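Side-chain contacts in glycerophosphodiester phosphodiesterase (Thermotoga maritima, PDB 1O1Z), which belongs to the glycerophosphodiester phosphodiesterase family, whose members are built on a TIM barrel, and carries a bound sodium ion: residues Asp71-Ile74 against Arg75-Thr78; Asp137-Asp140 against Glu141-Gly145; Ser159-Asn162 against Phe163-Val167; Leu184-Ala187 against Val188-Arg192. All coordinates share one frame; numbering follows the deposited sequence. Where two conformers were deposited one is given.

Contact 1. Residues Asp71-Ile74 against Arg75-Thr78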
ATOM      1  N   ASP A  71       3.344  15.954  19.534  1.00 17.38           N
ATOM      2  CA  ASP A  71       4.371  16.493  18.659  1.00 18.86           C
ATOM      3  C   ASP A  71       5.651  15.689  18.879  1.00 18.55           C
ATOM      4  O   ASP A  71       6.630  16.174  19.430  1.00 19.48           O
ATOM      5  CB  ASP A  71       4.588  17.996  18.943  1.00 20.24           C
ATOM      6  CG  ASP A  71       5.403  18.683  17.865  1.00 27.73           C
ATOM      7  OD1 ASP A  71       5.589  18.104  16.775  1.00 32.04           O
ATOM      8  OD2 ASP A  71       5.899  19.818  18.019  1.00 44.57           O
ATOM      9  N   VAL A  72       5.585  14.435  18.463  1.00 13.89           N
ATOM     10  CA  VAL A  72       6.665  13.472  18.604  1.00 12.87           C
ATOM     11  C   VAL A  72       6.870  12.791  17.266  1.00 12.20           C
ATOM     12  O   VAL A  72       5.933  12.202  16.718  1.00 13.43           O
ATOM     13  CB  VAL A  72       6.328  12.389  19.655  1.00 13.58           C
ATOM     14  CG1 VAL A  72       7.437  11.339  19.723  1.00 16.35           C
ATOM     15  CG2 VAL A  72       6.092  13.022  21.040  1.00 16.14           C
ATOM     16  N   LYS A  73       8.092  12.842  16.750  1.00 10.53           N
ATOM     17  CA  LYS A  73       8.417  12.138  15.524  1.00 10.59           C
ATOM     18  C   LYS A  73       8.702  10.666  15.791  1.00 11.44           C
ATOM     19  O   LYS A  73       9.358  10.311  16.754  1.00 11.97           O
ATOM     20  CB  LYS A  73       9.634  12.745  14.819  1.00 12.17           C
ATOM     21  CG  LYS A  73       9.401  14.118  14.249  1.00 16.26           C
ATOM     22  CD  LYS A  73      10.679  14.639  13.637  1.00 20.39           C
ATOM     23  CE  LYS A  73      10.492  16.016  13.038  0.65 29.38           C
ATOM     24  NZ  LYS A  73       9.704  15.945  11.784  0.65 32.38           N
ATOM     25  N   ILE A  74       8.256   9.819  14.887  1.00 10.57           N
ATOM     26  CA  ILE A  74       8.494   8.379  14.964  1.00  8.54           C
ATOM     27  C   ILE A  74       9.991   8.086  15.130  1.00 10.99           C
ATOM     28  O   ILE A  74      10.396   7.237  15.939  1.00 11.55           O
ATOM     29  CB  ILE A  74       7.919   7.663  13.706  1.00 12.28           C
ATOM     30  CG1 ILE A  74       6.396   7.874  13.552  1.00 18.03           C
ATOM     31  CG2 ILE A  74       8.269   6.182  13.690  1.00 14.73           C
ATOM     32  CD1 ILE A  74       5.593   7.435  14.700  1.00 18.26           C
ATOM     33  N   ARG A  75      10.842   8.781  14.369  1.00  8.13           N
ATOM     34  CA  ARG A  75      12.267   8.467  14.389  1.00 11.11           C
ATOM     35  C   ARG A  75      12.990   8.996  15.630  1.00 10.16           C
ATOM     36  O   ARG A  75      14.175   8.704  15.814  1.00 13.15           O
ATOM     37  CB  ARG A  75      12.967   8.948  13.125  1.00 10.54           C
ATOM     38  CG  ARG A  75      13.058  10.447  12.942  1.00 11.28           C
ATOM     39  CD  ARG A  75      13.759  10.833  11.627  1.00 13.44           C
ATOM     40  NE  ARG A  75      12.910  10.467  10.507  1.00 13.40           N
ATOM     41  CZ  ARG A  75      11.991  11.259   9.937  1.00 16.11           C
ATOM     42  NH1 ARG A  75      11.813  12.502  10.345  1.00 16.37           N
ATOM     43  NH2 ARG A  75      11.230  10.777   8.950  1.00 16.07           N
ATOM     44  N   ASP A  76      12.287   9.762  16.455  1.00  8.96           N
ATOM     45  CA  ASP A  76      12.839  10.367  17.651  1.00 10.79           C
ATOM     46  C   ASP A  76      12.520   9.526  18.895  1.00 11.34           C
ATOM     47  O   ASP A  76      12.996   9.853  19.985  1.00 14.10           O
ATOM     48  CB  ASP A  76      12.270  11.776  17.833  1.00 11.09           C
ATOM     49  CG  ASP A  76      12.899  12.819  16.911  1.00 18.61           C
ATOM     50  OD1 ASP A  76      13.894  12.540  16.216  1.00 20.02           O
ATOM     51  OD2 ASP A  76      12.450  13.977  16.856  1.00 24.78           O
ATOM     52  N   ALA A  77      11.705   8.492  18.740  1.00 11.00           N
ATOM     53  CA  ALA A  77      11.282   7.653  19.860  1.00 11.01           C
ATOM     54  C   ALA A  77      11.555   6.193  19.546  1.00 11.86           C
ATOM     55  O   ALA A  77      11.443   5.756  18.396  1.00 11.99           O
ATOM     56  CB  ALA A  77       9.814   7.854  20.135  1.00 11.89           C
ATOM     57  N   THR A  78      11.881   5.409  20.578  1.00 11.05           N
ATOM     58  CA  THR A  78      11.986   3.969  20.411  1.00 11.70           C
ATOM     59  C   THR A  78      10.600   3.332  20.248  1.00  9.45           C
ATOM     60  O   THR A  78       9.563   3.926  20.588  1.00  9.50           O
ATOM     61  CB  THR A  78      12.673   3.320  21.625  1.00 12.49           C
ATOM     62  OG1 THR A  78      11.836   3.506  22.782  1.00 11.15           O
ATOM     63  CG2 THR A  78      14.016   3.985  21.934  1.00 15.11           C
TER
HETATM   64  O   HOH W   1      10.060  14.366  18.109  1.00 15.46           O
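K73 and D76 meet where the strand 70-73 ends and the chain curls through a 3-10 turn, and the turn is closed mainly through the backbone. The carbonyl O of K73 accepts from D76 N at 3.0 Å. One residue on, A77 N reaches I74 O in a longer, weak bond of 3.3 Å. The carboxylate of D76 adds a third link through solvent: a water accepts from K73 N at 2.8 Å and donates to D76 OD2 at 2.7 Å, so the amide at the end of the strand is satisfied by the water, which the side chain of the turn in its turn holds. To reach that water, the carboxylate folds back beside its own backbone N (chi1 -77°) and runs alongside the K73 chain, pointing the same way; OD2 lies 3.7 Å from both CB and CD of K73. This is contact with the aliphatic part of the lysine, whose NZ, in the conformer given, forms its salt bridge with E62. R75 also lies beside K73, its NH1 4.3 Å from K73 NZ in that conformer. The two cations share a counter-ion, for R75 NH1 also pairs with E62, while R75 NH2 pairs with E112. Away from these polar groups, I74 and A77 both rest on L82 of helix 79-85. The chemistry thus divides the work: backbone bonds and one water shape the turn, while K73 and R75 converge on the E62 carboxylate, one on each oxygen, so that the anion probably favours the closeness of the two cationic ends.

Contact 2. Residues Asp137-Asp140 against Glu141-Gly145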
ATOM      1  N   ASP A 137      12.939   5.133  -8.028  1.00  8.10           N
ATOM      2  CA  ASP A 137      14.344   4.717  -8.093  1.00  8.68           C
ATOM      3  C   ASP A 137      14.670   3.754  -6.962  1.00  9.81           C
ATOM      4  O   ASP A 137      15.439   2.821  -7.147  1.00  8.74           O
ATOM      5  CB  ASP A 137      15.309   5.878  -8.023  1.00  8.99           C
ATOM      6  CG  ASP A 137      15.246   6.817  -9.207  1.00 15.44           C
ATOM      7  OD1 ASP A 137      14.562   6.546 -10.228  1.00 15.26           O
ATOM      8  OD2 ASP A 137      15.922   7.880  -9.186  1.00 14.03           O
ATOM      9  N   LEU A 138      14.143   3.997  -5.775  1.00  7.06           N
ATOM     10  CA  LEU A 138      14.400   3.120  -4.631  1.00  7.03           C
ATOM     11  C   LEU A 138      13.974   1.695  -4.956  1.00  9.14           C
ATOM     12  O   LEU A 138      14.705   0.735  -4.689  1.00  9.84           O
ATOM     13  CB  LEU A 138      13.667   3.626  -3.394  1.00  8.59           C
ATOM     14  CG  LEU A 138      13.630   2.668  -2.202  1.00 10.90           C
ATOM     15  CD1 LEU A 138      15.033   2.447  -1.682  1.00 11.77           C
ATOM     16  CD2 LEU A 138      12.693   3.217  -1.141  1.00 14.61           C
ATOM     17  N   LEU A 139      12.792   1.571  -5.548  1.00  7.47           N
ATOM     18  CA  LEU A 139      12.266   0.236  -5.872  1.00  7.45           C
ATOM     19  C   LEU A 139      13.165  -0.425  -6.902  1.00  9.10           C
ATOM     20  O   LEU A 139      13.553  -1.587  -6.753  1.00  9.31           O
ATOM     21  CB  LEU A 139      10.827   0.329  -6.378  1.00  8.61           C
ATOM     22  CG  LEU A 139       9.841   0.866  -5.332  1.00  8.34           C
ATOM     23  CD1 LEU A 139       8.478   1.134  -5.984  1.00 10.60           C
ATOM     24  CD2 LEU A 139       9.714  -0.076  -4.154  1.00 10.49           C
ATOM     25  N   ASP A 140      13.498   0.307  -7.956  1.00  7.98           N
ATOM     26  CA  ASP A 140      14.323  -0.268  -9.024  1.00  7.00           C
ATOM     27  C   ASP A 140      15.724  -0.641  -8.552  1.00  8.47           C
ATOM     28  O   ASP A 140      16.322  -1.581  -9.091  1.00 11.75           O
ATOM     29  CB  ASP A 140      14.453   0.669 -10.201  1.00  8.26           C
ATOM     30  CG  ASP A 140      13.149   0.943 -10.912  1.00  7.89           C
ATOM     31  OD1 ASP A 140      12.211   0.130 -10.858  1.00  9.07           O
ATOM     32  OD2 ASP A 140      13.058   1.949 -11.648  1.00 12.12           O
ATOM     33  N   GLU A 141      16.272   0.113  -7.590  1.00  8.27           N
ATOM     34  CA  GLU A 141      17.613  -0.134  -7.099  1.00  8.34           C
ATOM     35  C   GLU A 141      17.704  -1.234  -6.055  1.00 10.37           C
ATOM     36  O   GLU A 141      18.684  -1.991  -6.033  1.00 12.45           O
ATOM     37  CB  GLU A 141      18.190   1.170  -6.535  1.00  8.65           C
ATOM     38  CG  GLU A 141      18.429   2.218  -7.595  1.00  9.98           C
ATOM     39  CD  GLU A 141      18.634   3.623  -7.047  1.00 11.80           C
ATOM     40  OE1 GLU A 141      18.837   3.756  -5.814  1.00 14.23           O
ATOM     41  OE2 GLU A 141      18.602   4.595  -7.844  1.00 11.48           O
ATOM     42  N   LYS A 142      16.727  -1.303  -5.163  1.00  9.12           N
ATOM     43  CA  LYS A 142      16.842  -2.165  -3.974  1.00 10.17           C
ATOM     44  C   LYS A 142      15.845  -3.299  -3.910  1.00 11.53           C
ATOM     45  O   LYS A 142      16.035  -4.231  -3.108  1.00 12.86           O
ATOM     46  CB  LYS A 142      16.723  -1.334  -2.691  1.00 12.47           C
ATOM     47  CG  LYS A 142      17.911  -0.423  -2.467  1.00 18.11           C
ATOM     48  CD  LYS A 142      17.905   0.229  -1.086  1.00 25.63           C
ATOM     49  CE  LYS A 142      18.371  -0.700  -0.005  1.00 33.95           C
ATOM     50  NZ  LYS A 142      19.865  -0.710   0.106  1.00 30.27           N
ATOM     51  N   PHE A 143      14.794  -3.262  -4.730  1.00  8.89           N
ATOM     52  CA  PHE A 143      13.695  -4.238  -4.606  1.00  9.72           C
ATOM     53  C   PHE A 143      13.621  -5.226  -5.765  1.00 10.36           C
ATOM     54  O   PHE A 143      12.642  -5.942  -5.910  1.00 10.57           O
ATOM     55  CB  PHE A 143      12.381  -3.495  -4.363  1.00  7.56           C
ATOM     56  CG  PHE A 143      12.273  -2.912  -2.971  1.00  8.24           C
ATOM     57  CD1 PHE A 143      12.932  -1.739  -2.638  1.00 10.77           C
ATOM     58  CD2 PHE A 143      11.556  -3.568  -1.984  1.00 12.03           C
ATOM     59  CE1 PHE A 143      12.864  -1.237  -1.356  1.00 10.33           C
ATOM     60  CE2 PHE A 143      11.493  -3.064  -0.690  1.00 14.46           C
ATOM     61  CZ  PHE A 143      12.126  -1.884  -0.380  1.00 12.15           C
ATOM     62  N   LYS A 144      14.665  -5.294  -6.587  1.00  9.85           N
ATOM     63  CA  LYS A 144      14.682  -6.330  -7.600  1.00 11.32           C
ATOM     64  C   LYS A 144      14.587  -7.695  -6.943  1.00 11.64           C
ATOM     65  O   LYS A 144      15.146  -7.925  -5.877  1.00 13.99           O
ATOM     66  CB  LYS A 144      15.909  -6.251  -8.486  1.00 12.59           C
ATOM     67  CG  LYS A 144      16.025  -5.007  -9.363  1.00 13.77           C
ATOM     68  CD  LYS A 144      14.797  -4.853 -10.233  1.00 16.97           C
ATOM     69  CE  LYS A 144      14.946  -3.871 -11.349  1.00 24.32           C
ATOM     70  NZ  LYS A 144      13.676  -3.924 -12.120  1.00 21.62           N
ATOM     71  N   GLY A 145      13.874  -8.595  -7.603  1.00 12.06           N
ATOM     72  CA  GLY A 145      13.631  -9.911  -7.030  1.00 13.86           C
ATOM     73  C   GLY A 145      12.527 -10.005  -5.990  1.00 13.83           C
ATOM     74  O   GLY A 145      12.353 -11.040  -5.334  1.00 14.92           O
TER
HETATM   75  O   HOH W   2      18.587   7.263  -7.987  1.00 13.96           O
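L139 sets its CD2 methyl over one face of the F143 ring, a CH-pi contact with the carbon 4.2 Å from the ring centroid and displaced toward the rim. L138 adds apolar packing on the same ring, its CG 4.1 Å from F143 CE1, and its CD1 lies 3.7 Å from CD of K142, whose amine goes on to D117. Three backbone bonds of about 2.9 Å, E141 N to D137 O, K142 N to L138 O and F143 N to L139 O, complete the last turn before F143 leaves the helix.

Among the charged groups, D137 and E141 bring like charges together, OD2 and OE2 being 4.4 Å apart. A water donates to both; D137 pairs with R166, which D140 shares, and E141 with R113. K144 CG lies 3.4 Å from D140 O, and the bend at chi2 (-56°) keeps CD and CE alongside the same oxygen, while the amine pairs with E170; D140 also binds the hydroxyl of Y150.

Helix 136-142 is the crossover between the parallel strands 129-133 and 148-151. L138 and F143 face I110 of strand 105-110 and A116 of helix 116-123, L139 covers Y148 and Y150, and D137 and D140 look toward helix 160-170.

Contact 3. Residues Ser159-Asn162 against Phe163-Val167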
ATOM      1  N   SER A 159       7.508  12.274 -17.758  1.00 20.89           N
ATOM      2  CA  SER A 159       6.564  12.321 -18.881  1.00 19.19           C
ATOM      3  C   SER A 159       5.931  10.945 -19.047  1.00 18.53           C
ATOM      4  O   SER A 159       6.520   9.949 -18.606  1.00 16.49           O
ATOM      5  CB  SER A 159       7.308  12.682 -20.122  1.00 14.40           C
ATOM      6  OG  SER A 159       8.158  11.650 -20.570  1.00 17.59           O
ATOM      7  N   ILE A 160       4.754  10.875 -19.679  1.00 16.38           N
ATOM      8  CA  ILE A 160       4.147   9.584 -20.004  1.00 13.80           C
ATOM      9  C   ILE A 160       5.111   8.721 -20.800  1.00 11.84           C
ATOM     10  O   ILE A 160       5.261   7.537 -20.503  1.00 12.15           O
ATOM     11  CB  ILE A 160       2.781   9.744 -20.735  1.00 16.74           C
ATOM     12  CG1 ILE A 160       1.762  10.374 -19.793  1.00 24.00           C
ATOM     13  CG2 ILE A 160       2.282   8.396 -21.274  1.00 20.65           C
ATOM     14  CD1 ILE A 160       0.340  10.398 -20.332  1.00 30.95           C
ATOM     15  N   GLU A 161       5.812   9.295 -21.771  1.00 12.39           N
ATOM     16  CA  GLU A 161       6.731   8.515 -22.573  1.00 13.42           C
ATOM     17  C   GLU A 161       7.844   7.902 -21.735  1.00 12.37           C
ATOM     18  O   GLU A 161       8.193   6.740 -21.914  1.00 14.03           O
ATOM     19  CB  GLU A 161       7.327   9.370 -23.703  1.00 16.27           C
ATOM     20  CG  GLU A 161       8.121   8.564 -24.701  1.00 21.64           C
ATOM     21  CD  GLU A 161       8.281   9.251 -26.053  1.00 25.17           C
ATOM     22  OE1 GLU A 161       7.890  10.424 -26.190  1.00 28.72           O
ATOM     23  OE2 GLU A 161       8.807   8.604 -26.968  1.00 39.19           O
ATOM     24  N   ASN A 162       8.395   8.682 -20.809  1.00 13.70           N
ATOM     25  CA  ASN A 162       9.458   8.193 -19.952  1.00 15.64           C
ATOM     26  C   ASN A 162       8.934   7.123 -19.009  1.00 13.86           C
ATOM     27  O   ASN A 162       9.635   6.171 -18.698  1.00 16.74           O
ATOM     28  CB  ASN A 162      10.071   9.346 -19.160  1.00 17.38           C
ATOM     29  CG  ASN A 162      10.954  10.266 -20.033  1.00 25.53           C
ATOM     30  OD1 ASN A 162      11.407   9.896 -21.124  1.00 31.04           O
ATOM     31  ND2 ASN A 162      11.197  11.472 -19.537  1.00 30.06           N
ATOM     32  N   PHE A 163       7.695   7.274 -18.554  1.00 12.25           N
ATOM     33  CA  PHE A 163       7.108   6.283 -17.674  1.00 11.73           C
ATOM     34  C   PHE A 163       6.915   4.960 -18.393  1.00 11.62           C
ATOM     35  O   PHE A 163       7.214   3.906 -17.854  1.00 11.05           O
ATOM     36  CB  PHE A 163       5.812   6.776 -17.093  1.00 15.12           C
ATOM     37  CG  PHE A 163       5.331   5.929 -15.970  1.00 19.09           C
ATOM     38  CD1 PHE A 163       6.123   5.715 -14.841  1.00 21.97           C
ATOM     39  CD2 PHE A 163       4.124   5.332 -16.050  1.00 18.55           C
ATOM     40  CE1 PHE A 163       5.667   4.908 -13.816  1.00 18.09           C
ATOM     41  CE2 PHE A 163       3.659   4.524 -15.016  1.00 17.20           C
ATOM     42  CZ  PHE A 163       4.433   4.308 -13.929  1.00 18.28           C
ATOM     43  N   VAL A 164       6.415   5.012 -19.626  1.00 10.55           N
ATOM     44  CA  VAL A 164       6.277   3.793 -20.415  1.00 10.63           C
ATOM     45  C   VAL A 164       7.628   3.102 -20.600  1.00  9.85           C
ATOM     46  O   VAL A 164       7.740   1.894 -20.458  1.00 11.21           O
ATOM     47  CB  VAL A 164       5.609   4.096 -21.772  1.00 11.99           C
ATOM     48  CG1 VAL A 164       5.664   2.883 -22.707  1.00 15.31           C
ATOM     49  CG2 VAL A 164       4.172   4.589 -21.560  1.00 14.28           C
ATOM     50  N   GLU A 165       8.678   3.881 -20.877  1.00 10.27           N
ATOM     51  CA  GLU A 165      10.023   3.347 -21.046  1.00 12.20           C
ATOM     52  C   GLU A 165      10.484   2.656 -19.753  1.00 10.12           C
ATOM     53  O   GLU A 165      11.035   1.577 -19.782  1.00 12.35           O
ATOM     54  CB  GLU A 165      10.990   4.469 -21.427  1.00 16.00           C
ATOM     55  CG  GLU A 165      10.800   5.030 -22.825  1.00 26.16           C
ATOM     56  CD  GLU A 165      11.617   6.299 -23.087  1.00 33.78           C
ATOM     57  OE1 GLU A 165      12.364   6.751 -22.184  1.00 36.94           O
ATOM     58  OE2 GLU A 165      11.508   6.846 -24.207  1.00 40.81           O
ATOM     59  N   ARG A 166      10.221   3.296 -18.613  1.00  9.19           N
ATOM     60  CA  ARG A 166      10.629   2.755 -17.325  1.00  9.73           C
ATOM     61  C   ARG A 166       9.945   1.437 -17.006  1.00 10.28           C
ATOM     62  O   ARG A 166      10.555   0.499 -16.554  1.00 10.23           O
ATOM     63  CB  ARG A 166      10.304   3.760 -16.237  1.00 11.50           C
ATOM     64  CG  ARG A 166      10.849   3.389 -14.902  1.00 12.59           C
ATOM     65  CD  ARG A 166      10.523   4.443 -13.856  1.00 21.10           C
ATOM     66  NE  ARG A 166      11.437   4.231 -12.779  1.00 23.19           N
ATOM     67  CZ  ARG A 166      12.235   5.126 -12.222  1.00 16.36           C
ATOM     68  NH1 ARG A 166      12.258   6.441 -12.508  1.00 18.99           N
ATOM     69  NH2 ARG A 166      13.022   4.673 -11.312  1.00 14.51           N
ATOM     70  N   VAL A 167       8.644   1.391 -17.232  1.00  9.02           N
ATOM     71  CA  VAL A 167       7.864   0.206 -16.920  1.00  8.26           C
ATOM     72  C   VAL A 167       8.320  -0.960 -17.813  1.00  8.53           C
ATOM     73  O   VAL A 167       8.467  -2.081 -17.335  1.00 10.75           O
ATOM     74  CB  VAL A 167       6.358   0.490 -17.063  1.00  9.90           C
ATOM     75  CG1 VAL A 167       5.535  -0.790 -16.932  1.00 11.50           C
ATOM     76  CG2 VAL A 167       5.930   1.474 -16.013  1.00 10.62           C
TER
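E165 meets two side chains of the preceding turn, N162 and E161, in different ways. With N162 it lies side by side, both pointing the same way, the amide and carboxylate planes 49° apart. N162 OD1 and E165 OE1 come within 3.5 Å, but both are acceptors and form no bond. Toward E161 the approach is slanted, the carboxylate planes turned 67° against each other, with E165 OE2 3.8 Å from E161 CG and 4.2 Å from E161 OE2. The first torsions explain the meeting: E165 swings CG beside its own backbone N (chi1 -70°), back over the earlier turn, whereas E161 throws CG anti to the N. The like charges are probably eased by their exposure to solvent.

On another side of the helix, I160 CG2 and V164 CG2 stand 4.3 Å apart and together face helix 185-196. The ring of F163 turns inward onto I152 and Y157, with V167 CG2 over one face. R166 extends away from N162 toward helix 136-142.

At the start, S159 OG accepts from N162 N at 3.0 Å, and S159 O takes F163 N, the first of four backbone bonds between the two segments. This is a classical serine N-cap opening an amphipathic helix, and helix 160-170 is the crossover of a beta-alpha-beta unit in the TIM barrel, joining parallel strands 148-151 and 174-178.

Contact 4. Residues Leu184-Ala187 against Val188-Arg192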
ATOM      1  N   LEU A 184      -8.803  10.256 -18.302  1.00 12.16           N
ATOM      2  CA  LEU A 184      -8.149  10.587 -19.583  1.00 13.94           C
ATOM      3  C   LEU A 184      -8.053   9.338 -20.447  1.00 10.42           C
ATOM      4  O   LEU A 184      -7.495   8.331 -20.022  1.00 11.54           O
ATOM      5  CB  LEU A 184      -6.745  11.138 -19.335  1.00 18.39           C
ATOM      6  CG  LEU A 184      -6.671  12.534 -18.700  1.00 27.42           C
ATOM      7  CD1 LEU A 184      -5.210  12.917 -18.390  1.00 34.94           C
ATOM      8  CD2 LEU A 184      -7.322  13.575 -19.577  1.00 29.40           C
ATOM      9  N   GLU A 185      -8.582   9.418 -21.663  1.00 11.65           N
ATOM     10  CA  GLU A 185      -8.618   8.261 -22.549  1.00 12.44           C
ATOM     11  C   GLU A 185      -7.220   7.751 -22.899  1.00 10.34           C
ATOM     12  O   GLU A 185      -7.020   6.545 -23.002  1.00 11.71           O
ATOM     13  CB  GLU A 185      -9.452   8.532 -23.809  1.00 15.11           C
ATOM     14  CG  GLU A 185     -10.960   8.637 -23.558  0.65 19.60           C
ATOM     15  CD  GLU A 185     -11.794   8.256 -24.774  0.65 29.54           C
ATOM     16  OE1 GLU A 185     -11.930   9.082 -25.699  0.65 32.08           O
ATOM     17  OE2 GLU A 185     -12.326   7.124 -24.801  0.65 39.15           O
ATOM     18  N   TYR A 186      -6.235   8.639 -23.069  1.00  9.59           N
ATOM     19  CA  TYR A 186      -4.884   8.142 -23.392  1.00  8.29           C
ATOM     20  C   TYR A 186      -4.258   7.406 -22.205  1.00  8.70           C
ATOM     21  O   TYR A 186      -3.589   6.379 -22.360  1.00  9.15           O
ATOM     22  CB  TYR A 186      -3.974   9.245 -23.967  1.00  8.37           C
ATOM     23  CG  TYR A 186      -2.636   8.705 -24.431  1.00  9.92           C
ATOM     24  CD1 TYR A 186      -2.567   7.682 -25.394  1.00 10.96           C
ATOM     25  CD2 TYR A 186      -1.446   9.196 -23.919  1.00 13.08           C
ATOM     26  CE1 TYR A 186      -1.353   7.161 -25.804  1.00  9.37           C
ATOM     27  CE2 TYR A 186      -0.223   8.674 -24.340  1.00 13.08           C
ATOM     28  CZ  TYR A 186      -0.189   7.667 -25.288  1.00 13.11           C
ATOM     29  OH  TYR A 186       1.032   7.155 -25.699  1.00 15.86           O
ATOM     30  N   ALA A 187      -4.481   7.903 -20.992  1.00  9.37           N
ATOM     31  CA  ALA A 187      -4.043   7.180 -19.810  1.00 10.37           C
ATOM     32  C   ALA A 187      -4.659   5.794 -19.737  1.00  8.72           C
ATOM     33  O   ALA A 187      -3.973   4.832 -19.447  1.00 10.74           O
ATOM     34  CB  ALA A 187      -4.367   7.963 -18.553  1.00 11.90           C
ATOM     35  N   VAL A 188      -5.962   5.697 -20.008  1.00  9.44           N
ATOM     36  CA  VAL A 188      -6.640   4.408 -20.050  1.00  9.43           C
ATOM     37  C   VAL A 188      -5.950   3.470 -21.047  1.00  8.77           C
ATOM     38  O   VAL A 188      -5.675   2.313 -20.729  1.00  9.41           O
ATOM     39  CB  VAL A 188      -8.120   4.566 -20.436  1.00 12.22           C
ATOM     40  CG1 VAL A 188      -8.778   3.194 -20.690  1.00 14.30           C
ATOM     41  CG2 VAL A 188      -8.889   5.345 -19.375  1.00 15.14           C
ATOM     42  N   GLU A 189      -5.617   4.001 -22.223  1.00  7.42           N
ATOM     43  CA  GLU A 189      -4.950   3.215 -23.245  1.00  6.96           C
ATOM     44  C   GLU A 189      -3.582   2.712 -22.791  1.00  7.15           C
ATOM     45  O   GLU A 189      -3.219   1.555 -22.999  1.00  8.94           O
ATOM     46  CB  GLU A 189      -4.779   4.042 -24.510  1.00  8.39           C
ATOM     47  CG  GLU A 189      -4.147   3.261 -25.647  1.00 10.57           C
ATOM     48  CD  GLU A 189      -4.068   4.024 -26.946  1.00 17.88           C
ATOM     49  OE1 GLU A 189      -4.537   5.179 -27.010  1.00 17.85           O
ATOM     50  OE2 GLU A 189      -3.533   3.433 -27.918  1.00 20.93           O
ATOM     51  N   VAL A 190      -2.802   3.595 -22.172  1.00  8.18           N
ATOM     52  CA  VAL A 190      -1.492   3.234 -21.657  1.00  7.67           C
ATOM     53  C   VAL A 190      -1.600   2.119 -20.606  1.00  8.58           C
ATOM     54  O   VAL A 190      -0.871   1.146 -20.641  1.00 10.67           O
ATOM     55  CB  VAL A 190      -0.780   4.485 -21.080  1.00 10.52           C
ATOM     56  CG1 VAL A 190       0.502   4.093 -20.313  1.00 12.13           C
ATOM     57  CG2 VAL A 190      -0.462   5.481 -22.183  1.00 12.57           C
ATOM     58  N   LEU A 191      -2.539   2.256 -19.687  1.00  8.58           N
ATOM     59  CA  LEU A 191      -2.695   1.258 -18.643  1.00 10.00           C
ATOM     60  C   LEU A 191      -3.144  -0.077 -19.228  1.00  9.31           C
ATOM     61  O   LEU A 191      -2.706  -1.136 -18.780  1.00 10.90           O
ATOM     62  CB  LEU A 191      -3.677   1.748 -17.575  1.00 11.89           C
ATOM     63  CG  LEU A 191      -3.130   2.960 -16.802  1.00 11.26           C
ATOM     64  CD1 LEU A 191      -4.238   3.552 -15.933  1.00 20.04           C
ATOM     65  CD2 LEU A 191      -1.905   2.582 -15.982  1.00 15.51           C
ATOM     66  N   ARG A 192      -4.010  -0.040 -20.236  1.00  8.62           N
ATOM     67  CA  ARG A 192      -4.405  -1.283 -20.908  1.00 10.34           C
ATOM     68  C   ARG A 192      -3.204  -1.986 -21.517  1.00 11.54           C
ATOM     69  O   ARG A 192      -3.128  -3.206 -21.506  1.00 11.28           O
ATOM     70  CB  ARG A 192      -5.451  -1.025 -21.991  1.00 11.04           C
ATOM     71  CG  ARG A 192      -6.807  -0.704 -21.468  1.00 13.43           C
ATOM     72  CD  ARG A 192      -7.767  -0.331 -22.559  1.00 16.36           C
ATOM     73  NE  ARG A 192      -9.101  -0.127 -22.040  1.00 15.10           N
ATOM     74  CZ  ARG A 192     -10.102   0.326 -22.771  1.00 19.13           C
ATOM     75  NH1 ARG A 192      -9.909   0.613 -24.061  1.00 19.06           N
ATOM     76  NH2 ARG A 192     -11.297   0.482 -22.216  1.00 19.08           N
TER
HETATM   77  O   HOH W   3      -6.979   6.384 -26.354  1.00 35.06           O
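V188 opens the second segment by donating its N to the carbonyl O of L184, the N-cap residue, at 3.0 Å. Its CG2 branch, beside its own backbone N, packs back against the same oxygen, while CG1 lies over one face of the guanidinium of R192, whose NE pairs with E218. E189 follows. Its N bonds E185 O, and its extended side chain carries the carboxylate to the edge of the Y186 ring: OE1 lies in the ring plane, 3.6 Å from Y186 CD1, and the carboxylate is turned almost square to the ring, at 85°. A water donates to E189 OE1 at 2.8 Å and, weakly, to E185 O, so a backbone oxygen of the first turn has a solvent link as well as its helical bond. V190 makes the main apolar contact. Its N binds Y186 O, and its CG2 sits over one face of Y186 in a CH-pi arrangement, 3.9 Å from the ring centroid and 16° off the normal. The ring comes to this place because Y186 CG is anti to its N (chi1 -174°), which swings the ring out beside the following turn, within reach of E189 and V190. L191 closes the series with a backbone bond from its N to A187 O, and its side chain turns inward to F182. Y186 thus receives a methyl on one face and an acceptor at its rim, where the ring hydrogens carry partial positive charge; the carboxylate is therefore probably favoured there, and together with I160 of helix 160-170 the two neighbours probably restrict the turning of the ring.

Overall arrangement
The four contacts follow one another along the chain without overlap, and three of them lie on consecutive crossover helices of the barrel. Contacts 2, 3 and 4 occupy helices 136-142, 160-170 and 185-196, which cover neighbouring parallel strands from 129-133 to 200-204. Centres of contacts 2 and 3 are about 17 Å apart, bridged by R166 to D137 and D140; those of contacts 3 and 4 are about 13 Å apart, joined by I160 and V164 packing on Y186 and V190. A polar seam thus gives way to an apolar one round the barrel wall. Contact 1, about 42 Å from contact 4 between centres and across the chain's centre from it, lies where the small antiparallel sheet 63-64/70-73 leads into helix 79-85.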